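Local coordinates for membrane-associated protein VP24 (Marburg virus - Musoke, Kenya, 1980, PDB 4OR8) that may act as a minor matrix protein with a role in assembly of the viral nucleocapsid and in budding of virions, at residues K177-N185 and I204-L212. Numbering follows the deposited sequence.
Sequences KMFTLHVVN and ITRVNMGFL
M178, in the last turn of helix 161-178, lays its methyl over one face of the F211 ring: CE stands 3.6 Å from the ring centroid, 14° off the normal, a CH-pi contact. The bend at chi3 (55°) turns CE onto the ring, while the sulfur lies farther out above the same face, completing a Met-aromatic contact; CE also meets I204 CG2. F179 approaches the same phenyl from its edge. The two rings form a T-shaped pair, planes at 86°, in which the F211 edge points at the F179 face. R206 NH2 sits at the edge of the F179 ring, 3.8 Å from CD1, and the guanidinium stands about perpendicular to the ring, with CD1 over one of its faces.

M178 to L181 form a type I beta turn that carries the chain off the helix and across the hairpin of strands 201-206 and 210-221, part of the mixed sheet. L181 O, on the last residue of this turn, accepts a hydrogen bond from R206 NH1 (3.0 Å), which arrives nearly in line with the carbonyl. An extended chain, CG to NE, carries the guanidinium to this carbonyl, and its NH2 forms a salt bridge with E240.

V183 lies across from R206, the two side chains crossing at about a right angle: its CA-H points at R206 O, 3.3 Å from CA, and its CG1 comes 3.4 Å from N208 OD1. The same R206 O takes a weak hydrogen bond from V184 N, and V184 CG1 packs against T205 CG2 at 3.7 Å.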
ATOM      1  N   LYS B 177      -1.197  13.969   5.707  1.00 14.11           N
ATOM      2  CA  LYS B 177      -1.571  14.824   4.590  1.00 21.39           C
ATOM      3  C   LYS B 177      -1.084  14.244   3.261  1.00 22.98           C
ATOM      4  O   LYS B 177      -1.610  14.576   2.200  1.00 29.43           O
ATOM      5  CB  LYS B 177      -1.092  16.267   4.797  1.00 18.93           C
ATOM      6  CG  LYS B 177       0.407  16.450   4.789  1.00 31.53           C
ATOM      7  CD  LYS B 177       0.812  17.673   5.604  1.00 47.06           C
ATOM      8  CE  LYS B 177       0.019  18.909   5.210  1.00 48.35           C
ATOM      9  NZ  LYS B 177       0.433  20.105   5.999  1.00 51.48           N
ATOM     10  N   MET B 178      -0.092  13.362   3.327  1.00 18.42           N
ATOM     11  CA  MET B 178       0.367  12.641   2.144  1.00 14.46           C
ATOM     12  C   MET B 178      -0.718  11.703   1.628  1.00 19.63           C
ATOM     13  O   MET B 178      -0.790  11.415   0.432  1.00 19.11           O
ATOM     14  CB  MET B 178       1.619  11.833   2.460  1.00 18.02           C
ATOM     15  CG  MET B 178       2.877  12.655   2.628  1.00 21.72           C
ATOM     16  SD  MET B 178       4.296  11.568   2.866  1.00 32.59           S
ATOM     17  CE  MET B 178       4.154  10.532   1.416  1.00 27.74           C
ATOM     18  N   PHE B 179      -1.557  11.223   2.537  1.00 15.92           N
ATOM     19  CA  PHE B 179      -2.665  10.354   2.163  1.00 17.65           C
ATOM     20  C   PHE B 179      -3.859  11.133   1.620  1.00 21.53           C
ATOM     21  O   PHE B 179      -4.860  10.546   1.210  1.00 19.65           O
ATOM     22  CB  PHE B 179      -3.082   9.471   3.338  1.00 12.44           C
ATOM     23  CG  PHE B 179      -2.156   8.319   3.573  1.00 22.25           C
ATOM     24  CD1 PHE B 179      -2.276   7.161   2.825  1.00 18.15           C
ATOM     25  CD2 PHE B 179      -1.157   8.395   4.528  1.00 17.86           C
ATOM     26  CE1 PHE B 179      -1.422   6.098   3.029  1.00 22.26           C
ATOM     27  CE2 PHE B 179      -0.298   7.333   4.736  1.00 21.08           C
ATOM     28  CZ  PHE B 179      -0.431   6.181   3.985  1.00 19.76           C
ATOM     29  N   THR B 180      -3.753  12.457   1.614  1.00 17.67           N
ATOM     30  CA  THR B 180      -4.770  13.265   0.961  1.00 17.32           C
ATOM     31  C   THR B 180      -4.487  13.319  -0.538  1.00 17.44           C
ATOM     32  O   THR B 180      -5.360  13.671  -1.328  1.00 22.93           O
ATOM     33  CB  THR B 180      -4.862  14.689   1.548  1.00 18.54           C
ATOM     34  OG1 THR B 180      -3.705  15.447   1.175  1.00 16.19           O
ATOM     35  CG2 THR B 180      -4.971  14.635   3.065  1.00 17.12           C
ATOM     36  N   LEU B 181      -3.265  12.957  -0.922  1.00 19.70           N
ATOM     37  CA  LEU B 181      -2.891  12.888  -2.330  1.00 14.79           C
ATOM     38  C   LEU B 181      -3.641  11.773  -3.045  1.00 16.78           C
ATOM     39  O   LEU B 181      -3.822  10.685  -2.502  1.00 20.83           O
ATOM     40  CB  LEU B 181      -1.388  12.650  -2.488  1.00 13.24           C
ATOM     41  CG  LEU B 181      -0.405  13.775  -2.168  1.00 24.10           C
ATOM     42  CD1 LEU B 181       1.026  13.274  -2.325  1.00  9.88           C
ATOM     43  CD2 LEU B 181      -0.656  14.976  -3.061  1.00 14.79           C
ATOM     44  N   HIS B 182      -4.073  12.048  -4.268  1.00 24.77           N
ATOM     45  CA  HIS B 182      -4.678  11.023  -5.101  1.00 25.02           C
ATOM     46  C   HIS B 182      -3.602  10.301  -5.897  1.00 24.67           C
ATOM     47  O   HIS B 182      -2.580  10.886  -6.250  1.00 26.01           O
ATOM     48  CB  HIS B 182      -5.698  11.638  -6.057  1.00 19.69           C
ATOM     49  CG  HIS B 182      -6.970  12.062  -5.393  1.00 51.32           C
ATOM     50  ND1 HIS B 182      -8.174  11.434  -5.625  1.00 54.92           N
ATOM     51  CD2 HIS B 182      -7.224  13.050  -4.503  1.00 52.51           C
ATOM     52  CE1 HIS B 182      -9.117  12.017  -4.907  1.00 68.57           C
ATOM     53  NE2 HIS B 182      -8.567  13.001  -4.217  1.00 63.06           N
ATOM     54  N   VAL B 183      -3.833   9.023  -6.169  1.00 18.31           N
ATOM     55  CA  VAL B 183      -2.989   8.277  -7.085  1.00 21.11           C
ATOM     56  C   VAL B 183      -3.081   8.971  -8.439  1.00 18.85           C
ATOM     57  O   VAL B 183      -4.067   9.652  -8.715  1.00 20.95           O
ATOM     58  CB  VAL B 183      -3.458   6.812  -7.193  1.00 13.95           C
ATOM     59  CG1 VAL B 183      -2.505   5.996  -8.042  1.00 26.43           C
ATOM     60  CG2 VAL B 183      -3.562   6.203  -5.812  1.00 15.73           C
ATOM     61  N   VAL B 184      -2.047   8.826  -9.263  1.00 18.91           N
ATOM     62  CA  VAL B 184      -2.027   9.453 -10.579  1.00 28.69           C
ATOM     63  C   VAL B 184      -3.316   9.167 -11.342  1.00 25.34           C
ATOM     64  O   VAL B 184      -3.788   8.034 -11.393  1.00 21.60           O
ATOM     65  CB  VAL B 184      -0.801   9.024 -11.403  1.00 20.54           C
ATOM     66  CG1 VAL B 184       0.470   9.528 -10.742  1.00 18.99           C
ATOM     67  CG2 VAL B 184      -0.759   7.519 -11.546  1.00 28.23           C
ATOM     68  N   ASN B 185      -3.894  10.220 -11.904  1.00 26.22           N
ATOM     69  CA  ASN B 185      -5.211  10.135 -12.513  1.00 28.67           C
ATOM     70  C   ASN B 185      -5.297  10.982 -13.770  1.00 31.86           C
ATOM     71  O   ASN B 185      -4.351  11.686 -14.124  1.00 32.33           O
ATOM     72  CB  ASN B 185      -6.273  10.580 -11.508  1.00 26.23           C
ATOM     73  CG  ASN B 185      -5.985  11.948 -10.929  1.00 28.25           C
ATOM     74  OD1 ASN B 185      -6.452  12.961 -11.443  1.00 28.62           O
ATOM     75  ND2 ASN B 185      -5.203  11.986  -9.855  1.00 22.86           N
ATOM     76  N   ILE B 204       7.478  13.821  -4.535  1.00 14.51           N
ATOM     77  CA  ILE B 204       6.809  12.641  -3.998  1.00 14.16           C
ATOM     78  C   ILE B 204       5.458  12.426  -4.673  1.00 13.95           C
ATOM     79  O   ILE B 204       4.571  13.270  -4.585  1.00 20.92           O
ATOM     80  CB  ILE B 204       6.594  12.767  -2.485  1.00 17.36           C
ATOM     81  CG1 ILE B 204       7.935  12.983  -1.782  1.00 16.46           C
ATOM     82  CG2 ILE B 204       5.883  11.536  -1.937  1.00 12.72           C
ATOM     83  CD1 ILE B 204       7.801  13.382  -0.333  1.00 28.79           C
ATOM     84  N   THR B 205       5.305  11.288  -5.337  1.00  9.17           N
ATOM     85  CA  THR B 205       4.087  10.991  -6.079  1.00 10.50           C
ATOM     86  C   THR B 205       3.414   9.721  -5.563  1.00 18.93           C
ATOM     87  O   THR B 205       4.073   8.702  -5.340  1.00 16.64           O
ATOM     88  CB  THR B 205       4.389  10.823  -7.577  1.00 11.38           C
ATOM     89  OG1 THR B 205       5.024  12.008  -8.072  1.00 20.45           O
ATOM     90  CG2 THR B 205       3.114  10.572  -8.360  1.00 13.13           C
ATOM     91  N   ARG B 206       2.102   9.780  -5.369  1.00 15.30           N
ATOM     92  CA  ARG B 206       1.369   8.599  -4.934  1.00 16.14           C
ATOM     93  C   ARG B 206       1.000   7.699  -6.111  1.00 24.01           C
ATOM     94  O   ARG B 206       0.346   8.132  -7.063  1.00 24.06           O
ATOM     95  CB  ARG B 206       0.114   8.979  -4.151  1.00 15.12           C
ATOM     96  CG  ARG B 206      -0.637   7.775  -3.623  1.00 14.31           C
ATOM     97  CD  ARG B 206      -1.800   8.175  -2.738  1.00 16.26           C
ATOM     98  NE  ARG B 206      -2.331   7.015  -2.025  1.00 20.29           N
ATOM     99  CZ  ARG B 206      -3.244   7.078  -1.063  1.00 19.21           C
ATOM    100  NH1 ARG B 206      -3.741   8.251  -0.690  1.00 19.31           N
ATOM    101  NH2 ARG B 206      -3.660   5.968  -0.472  1.00 21.26           N
ATOM    102  N   VAL B 207       1.434   6.447  -6.039  1.00 14.75           N
ATOM    103  CA  VAL B 207       1.038   5.437  -7.004  1.00 16.16           C
ATOM    104  C   VAL B 207       0.209   4.371  -6.288  1.00 18.05           C
ATOM    105  O   VAL B 207      -0.025   4.471  -5.088  1.00 17.08           O
ATOM    106  CB  VAL B 207       2.262   4.798  -7.692  1.00 22.25           C
ATOM    107  CG1 VAL B 207       2.887   5.777  -8.660  1.00 13.07           C
ATOM    108  CG2 VAL B 207       3.285   4.333  -6.657  1.00 18.38           C
ATOM    109  N   ASN B 208      -0.238   3.359  -7.023  1.00 18.73           N
ATOM    110  CA  ASN B 208      -1.028   2.288  -6.428  1.00 23.41           C
ATOM    111  C   ASN B 208      -0.267   1.507  -5.361  1.00 26.88           C
ATOM    112  O   ASN B 208      -0.861   1.004  -4.405  1.00 26.04           O
ATOM    113  CB  ASN B 208      -1.537   1.330  -7.507  1.00 31.71           C
ATOM    114  CG  ASN B 208      -2.604   1.949  -8.381  1.00 30.58           C
ATOM    115  OD1 ASN B 208      -3.405   2.762  -7.919  1.00 23.81           O
ATOM    116  ND2 ASN B 208      -2.623   1.567  -9.654  1.00 30.43           N
ATOM    117  N   MET B 209       1.047   1.410  -5.530  1.00 24.22           N
ATOM    118  CA  MET B 209       1.875   0.603  -4.638  1.00 28.40           C
ATOM    119  C   MET B 209       2.325   1.374  -3.406  1.00 23.52           C
ATOM    120  O   MET B 209       2.735   0.787  -2.406  1.00 31.86           O
ATOM    121  CB  MET B 209       3.090   0.057  -5.388  1.00 20.23           C
ATOM    122  CG  MET B 209       2.731  -0.928  -6.481  1.00 27.89           C
ATOM    123  SD  MET B 209       4.175  -1.717  -7.207  1.00 46.06           S
ATOM    124  CE  MET B 209       4.972  -2.376  -5.746  1.00 50.52           C
ATOM    125  N   GLY B 210       2.242   2.694  -3.482  1.00 22.10           N
ATOM    126  CA  GLY B 210       2.674   3.537  -2.388  1.00 21.06           C
ATOM    127  C   GLY B 210       3.135   4.887  -2.891  1.00 15.37           C
ATOM    128  O   GLY B 210       2.498   5.486  -3.751  1.00 25.50           O
ATOM    129  N   PHE B 211       4.252   5.363  -2.362  1.00 15.80           N
ATOM    130  CA  PHE B 211       4.739   6.686  -2.712  1.00 14.10           C
ATOM    131  C   PHE B 211       6.080   6.623  -3.420  1.00 12.84           C
ATOM    132  O   PHE B 211       7.064   6.135  -2.871  1.00 19.05           O
ATOM    133  CB  PHE B 211       4.824   7.565  -1.467  1.00 14.41           C
ATOM    134  CG  PHE B 211       3.505   7.766  -0.783  1.00 11.97           C
ATOM    135  CD1 PHE B 211       2.642   8.764  -1.199  1.00 12.71           C
ATOM    136  CD2 PHE B 211       3.122   6.947   0.264  1.00 10.79           C
ATOM    137  CE1 PHE B 211       1.423   8.951  -0.577  1.00 14.58           C
ATOM    138  CE2 PHE B 211       1.904   7.126   0.893  1.00 16.81           C
ATOM    139  CZ  PHE B 211       1.053   8.131   0.470  1.00 19.24           C
ATOM    140  N   LEU B 212       6.106   7.111  -4.652  1.00 14.64           N
ATOM    141  CA  LEU B 212       7.336   7.173  -5.422  1.00 18.88           C
ATOM    142  C   LEU B 212       8.107   8.417  -5.009  1.00 14.12           C
ATOM    143  O   LEU B 212       7.637   9.535  -5.197  1.00 15.84           O
ATOM    144  CB  LEU B 212       7.020   7.215  -6.918  1.00 19.16           C
ATOM    145  CG  LEU B 212       8.085   6.699  -7.887  1.00 25.16           C
ATOM    146  CD1 LEU B 212       8.456   5.257  -7.575  1.00 14.71           C
ATOM    147  CD2 LEU B 212       7.591   6.825  -9.319  1.00 20.85           C
TER